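Local coordinates for protein diaminopimelate decarboxylase (Helicobacter pylori, PDB 2QGH) that probably catalyses the pyridoxal-phosphate-dependent decarboxylation of meso-diaminopimelate to L-lysine, the last step of bacterial lysine biosynthesis, at residues R151-K163 with T170-A184. Sequence-based numbering, arbitrary orientation.
Sequences RISIRINPNIDAK and TGLKENKFGVGEKEA
R155 and F177 meet where strand 150-155 of the parallel eight-stranded alpha/beta barrel runs out into the loop leading to helix 181-193. The F177 ring and the guanidinium are nearly parallel, 17° apart. It is F177 CB, however, that lies over the centre of the guanidinium face, 3.4 Å from R155 CZ. The R155 chain is extended, with CG anti to the backbone N (chi1 -179°), and this carries the group along G178 to F177. A salt bridge to E131 and a hydrogen bond to the H205 carbonyl hold the guanidinium beside the bound pyridoxal phosphate. T170 OG1 lies at its edge and also bonds H205 O.

Backbone bonds join the segments at two places. I156 and V179 form a single bridge. There N157 N donates to V179 O (2.7 Å), while V179 N reaches R155 O only weakly. G178 has positive phi and passes close to R155 O. Further on, I160 N donates to G171 O (2.7 Å). A water accepts from A162 N, donates to I160 O and bonds weakly to G171 N.

Apolar contacts are few. I156 CG2 touches A184 CB at 4.0 Å, on the first turn of the helix. L172 CD1 packs against the D161 backbone. At the exposed end, N159 OD1 accepts from K173 N at 2.9 Å, with the donor tilted 28° from the carbonyl plane.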
# COMPACT_ATOMS: atom_id res chain seq x y z
N ARG A 151 19.37 18.91 20.61
CA ARG A 151 18.15 19.67 20.84
C ARG A 151 17.00 18.70 20.66
O ARG A 151 16.89 18.04 19.63
CB ARG A 151 17.99 20.81 19.81
CG ARG A 151 18.96 21.97 20.00
CD ARG A 151 18.56 23.18 19.14
NE ARG A 151 18.80 22.96 17.72
CZ ARG A 151 19.99 23.03 17.13
NH1 ARG A 151 21.07 23.33 17.85
NH2 ARG A 151 20.11 22.79 15.84
N ILE A 152 16.14 18.57 21.67
CA ILE A 152 15.01 17.66 21.54
C ILE A 152 13.70 18.32 21.93
O ILE A 152 13.67 19.34 22.61
CB ILE A 152 15.19 16.38 22.40
CG1 ILE A 152 15.25 16.74 23.89
CG2 ILE A 152 16.45 15.63 22.00
CD1 ILE A 152 13.96 16.47 24.61
N SER A 153 12.61 17.74 21.45
CA SER A 153 11.27 18.20 21.75
C SER A 153 10.60 16.93 22.27
O SER A 153 11.05 15.83 21.96
CB SER A 153 10.57 18.68 20.48
OG SER A 153 9.20 18.97 20.71
N ILE A 154 9.56 17.06 23.07
CA ILE A 154 8.90 15.86 23.55
C ILE A 154 7.44 15.91 23.18
O ILE A 154 6.75 16.88 23.44
CB ILE A 154 9.07 15.69 25.09
CG1 ILE A 154 10.55 15.44 25.40
CG2 ILE A 154 8.25 14.52 25.58
CD1 ILE A 154 10.85 15.11 26.85
N ARG A 155 6.98 14.84 22.54
CA ARG A 155 5.59 14.73 22.11
C ARG A 155 4.73 14.18 23.23
O ARG A 155 4.99 13.10 23.75
CB ARG A 155 5.49 13.82 20.89
CG ARG A 155 4.08 13.66 20.36
CD ARG A 155 4.04 12.84 19.07
NE ARG A 155 2.68 12.76 18.54
CZ ARG A 155 2.35 12.15 17.41
NH1 ARG A 155 3.27 11.56 16.66
NH2 ARG A 155 1.08 12.13 17.02
N ILE A 156 3.70 14.92 23.63
CA ILE A 156 2.84 14.43 24.68
C ILE A 156 1.50 13.99 24.12
O ILE A 156 0.99 14.57 23.15
CB ILE A 156 2.60 15.47 25.82
CG1 ILE A 156 1.52 16.47 25.41
CG2 ILE A 156 3.90 16.19 26.16
CD1 ILE A 156 1.91 17.34 24.24
N ASN A 157 0.95 12.95 24.71
CA ASN A 157 -0.35 12.43 24.31
C ASN A 157 -1.33 13.07 25.29
O ASN A 157 -1.46 12.64 26.43
CB ASN A 157 -0.34 10.91 24.43
CG ASN A 157 -1.58 10.27 23.86
OD1 ASN A 157 -1.53 9.15 23.36
ND2 ASN A 157 -2.71 10.97 23.94
N PRO A 158 -2.03 14.13 24.86
CA PRO A 158 -3.00 14.82 25.71
C PRO A 158 -4.27 14.00 25.93
O PRO A 158 -5.25 14.49 26.49
CB PRO A 158 -3.28 16.10 24.94
CG PRO A 158 -3.30 15.59 23.52
CD PRO A 158 -2.06 14.69 23.49
N ASN A 159 -4.23 12.74 25.49
CA ASN A 159 -5.36 11.83 25.61
C ASN A 159 -6.67 12.49 25.19
O ASN A 159 -7.62 12.55 25.97
CB ASN A 159 -5.48 11.30 27.04
CG ASN A 159 -6.51 10.18 27.16
OD1 ASN A 159 -6.72 9.40 26.22
ND2 ASN A 159 -7.14 10.08 28.33
N ILE A 160 -6.71 12.98 23.95
CA ILE A 160 -7.90 13.63 23.42
C ILE A 160 -8.29 13.02 22.07
O ILE A 160 -7.44 12.83 21.19
CB ILE A 160 -7.69 15.15 23.25
CG1 ILE A 160 -7.35 15.79 24.60
CG2 ILE A 160 -8.96 15.79 22.68
CD1 ILE A 160 -7.01 17.26 24.51
N ASP A 161 -9.57 12.72 21.91
CA ASP A 161 -10.11 12.14 20.69
C ASP A 161 -10.21 13.22 19.60
O ASP A 161 -10.96 14.18 19.75
CB ASP A 161 -11.49 11.55 20.98
CG ASP A 161 -12.11 10.84 19.79
OD1 ASP A 161 -12.19 9.60 19.81
OD2 ASP A 161 -12.50 11.54 18.83
N ALA A 162 -9.46 13.05 18.52
CA ALA A 162 -9.46 14.03 17.43
C ALA A 162 -10.73 13.99 16.58
O ALA A 162 -10.96 14.88 15.75
CB ALA A 162 -8.23 13.83 16.55
N LYS A 163 -11.55 12.97 16.78
CA LYS A 163 -12.79 12.81 16.04
C LYS A 163 -12.56 12.66 14.53
O LYS A 163 -13.06 13.46 13.73
CB LYS A 163 -13.73 13.99 16.30
CG LYS A 163 -14.29 14.06 17.73
CD LYS A 163 -15.37 15.13 17.85
CE LYS A 163 -16.52 14.85 16.90
NZ LYS A 163 -17.64 15.83 17.02
N THR A 170 -4.56 9.98 16.24
CA THR A 170 -3.39 9.65 17.05
C THR A 170 -3.28 10.31 18.43
O THR A 170 -2.28 10.12 19.12
CB THR A 170 -2.10 9.97 16.24
OG1 THR A 170 -2.05 11.37 15.94
CG2 THR A 170 -2.08 9.20 14.93
N GLY A 171 -4.30 11.06 18.83
CA GLY A 171 -4.25 11.75 20.11
C GLY A 171 -4.85 11.08 21.34
O GLY A 171 -4.88 11.67 22.41
N LEU A 172 -5.31 9.85 21.19
CA LEU A 172 -5.90 9.13 22.31
C LEU A 172 -4.80 8.35 23.02
O LEU A 172 -3.76 8.05 22.42
CB LEU A 172 -6.99 8.19 21.79
CG LEU A 172 -8.33 8.22 22.52
CD1 LEU A 172 -8.80 9.66 22.70
CD2 LEU A 172 -9.35 7.42 21.74
N LYS A 173 -5.01 8.04 24.29
CA LYS A 173 -4.01 7.30 25.06
C LYS A 173 -3.83 5.90 24.48
O LYS A 173 -2.81 5.24 24.69
CB LYS A 173 -4.45 7.20 26.53
CG LYS A 173 -5.52 6.12 26.81
CD LYS A 173 -6.80 6.34 26.01
CE LYS A 173 -7.79 5.20 26.21
NZ LYS A 173 -7.27 3.90 25.69
N GLU A 174 -4.84 5.47 23.74
CA GLU A 174 -4.87 4.16 23.10
C GLU A 174 -3.75 4.02 22.07
O GLU A 174 -3.23 2.92 21.84
CB GLU A 174 -6.23 3.99 22.43
CG GLU A 174 -6.59 2.60 21.96
CD GLU A 174 -7.83 2.61 21.07
OE1 GLU A 174 -8.71 3.48 21.30
OE2 GLU A 174 -7.94 1.76 20.16
N ASN A 175 -3.38 5.14 21.45
CA ASN A 175 -2.35 5.18 20.41
C ASN A 175 -0.90 5.10 20.91
O ASN A 175 -0.62 5.33 22.08
CB ASN A 175 -2.55 6.45 19.58
CG ASN A 175 -3.96 6.59 19.07
OD1 ASN A 175 -4.62 7.61 19.29
ND2 ASN A 175 -4.45 5.56 18.39
N LYS A 176 0.01 4.78 19.99
CA LYS A 176 1.43 4.63 20.28
C LYS A 176 2.21 5.93 20.21
O LYS A 176 3.42 5.95 20.41
CB LYS A 176 2.07 3.64 19.30
CG LYS A 176 2.12 4.15 17.86
CD LYS A 176 2.73 3.12 16.89
CE LYS A 176 2.90 3.71 15.49
NZ LYS A 176 3.53 2.76 14.53
N PHE A 177 1.52 7.03 19.93
CA PHE A 177 2.18 8.32 19.79
C PHE A 177 2.18 9.20 21.03
O PHE A 177 1.15 9.36 21.69
CB PHE A 177 1.54 9.08 18.63
CG PHE A 177 1.55 8.32 17.33
CD1 PHE A 177 2.74 8.11 16.64
CD2 PHE A 177 0.37 7.80 16.81
CE1 PHE A 177 2.76 7.39 15.44
CE2 PHE A 177 0.38 7.08 15.61
CZ PHE A 177 1.57 6.88 14.93
N GLY A 178 3.33 9.79 21.31
CA GLY A 178 3.47 10.68 22.45
C GLY A 178 3.43 9.98 23.80
O GLY A 178 3.36 8.75 23.87
N VAL A 179 3.47 10.76 24.87
CA VAL A 179 3.41 10.20 26.21
C VAL A 179 2.57 11.07 27.14
O VAL A 179 2.39 12.27 26.88
CB VAL A 179 4.82 10.04 26.83
CG1 VAL A 179 4.71 9.26 28.11
CG2 VAL A 179 5.75 9.32 25.87
N GLY A 180 2.05 10.47 28.20
CA GLY A 180 1.23 11.19 29.16
C GLY A 180 1.98 12.31 29.86
O GLY A 180 3.20 12.40 29.77
N GLU A 181 1.26 13.16 30.56
CA GLU A 181 1.87 14.29 31.26
C GLU A 181 2.89 13.91 32.32
O GLU A 181 4.00 14.45 32.35
CB GLU A 181 0.79 15.16 31.91
CG GLU A 181 1.32 16.48 32.40
CD GLU A 181 0.29 17.24 33.20
OE1 GLU A 181 -0.81 17.49 32.67
OE2 GLU A 181 0.59 17.58 34.35
N LYS A 182 2.53 12.99 33.21
CA LYS A 182 3.44 12.58 34.27
C LYS A 182 4.77 12.09 33.69
O LYS A 182 5.84 12.59 34.07
CB LYS A 182 2.81 11.46 35.11
CG LYS A 182 1.44 11.80 35.70
CD LYS A 182 1.50 12.96 36.71
CE LYS A 182 1.19 14.30 36.07
NZ LYS A 182 -0.21 14.34 35.52
N GLU A 183 4.71 11.12 32.79
CA GLU A 183 5.90 10.57 32.17
C GLU A 183 6.70 11.65 31.44
O GLU A 183 7.93 11.64 31.46
CB GLU A 183 5.52 9.46 31.19
CG GLU A 183 6.70 8.91 30.39
CD GLU A 183 7.27 7.64 30.97
OE1 GLU A 183 8.22 7.08 30.38
OE2 GLU A 183 6.76 7.19 32.01
N ALA A 184 6.00 12.56 30.78
CA ALA A 184 6.65 13.63 30.04
C ALA A 184 7.42 14.54 30.99
O ALA A 184 8.56 14.93 30.71
CB ALA A 184 5.62 14.43 29.26
O HOH W 1 -7.15 11.32 18.95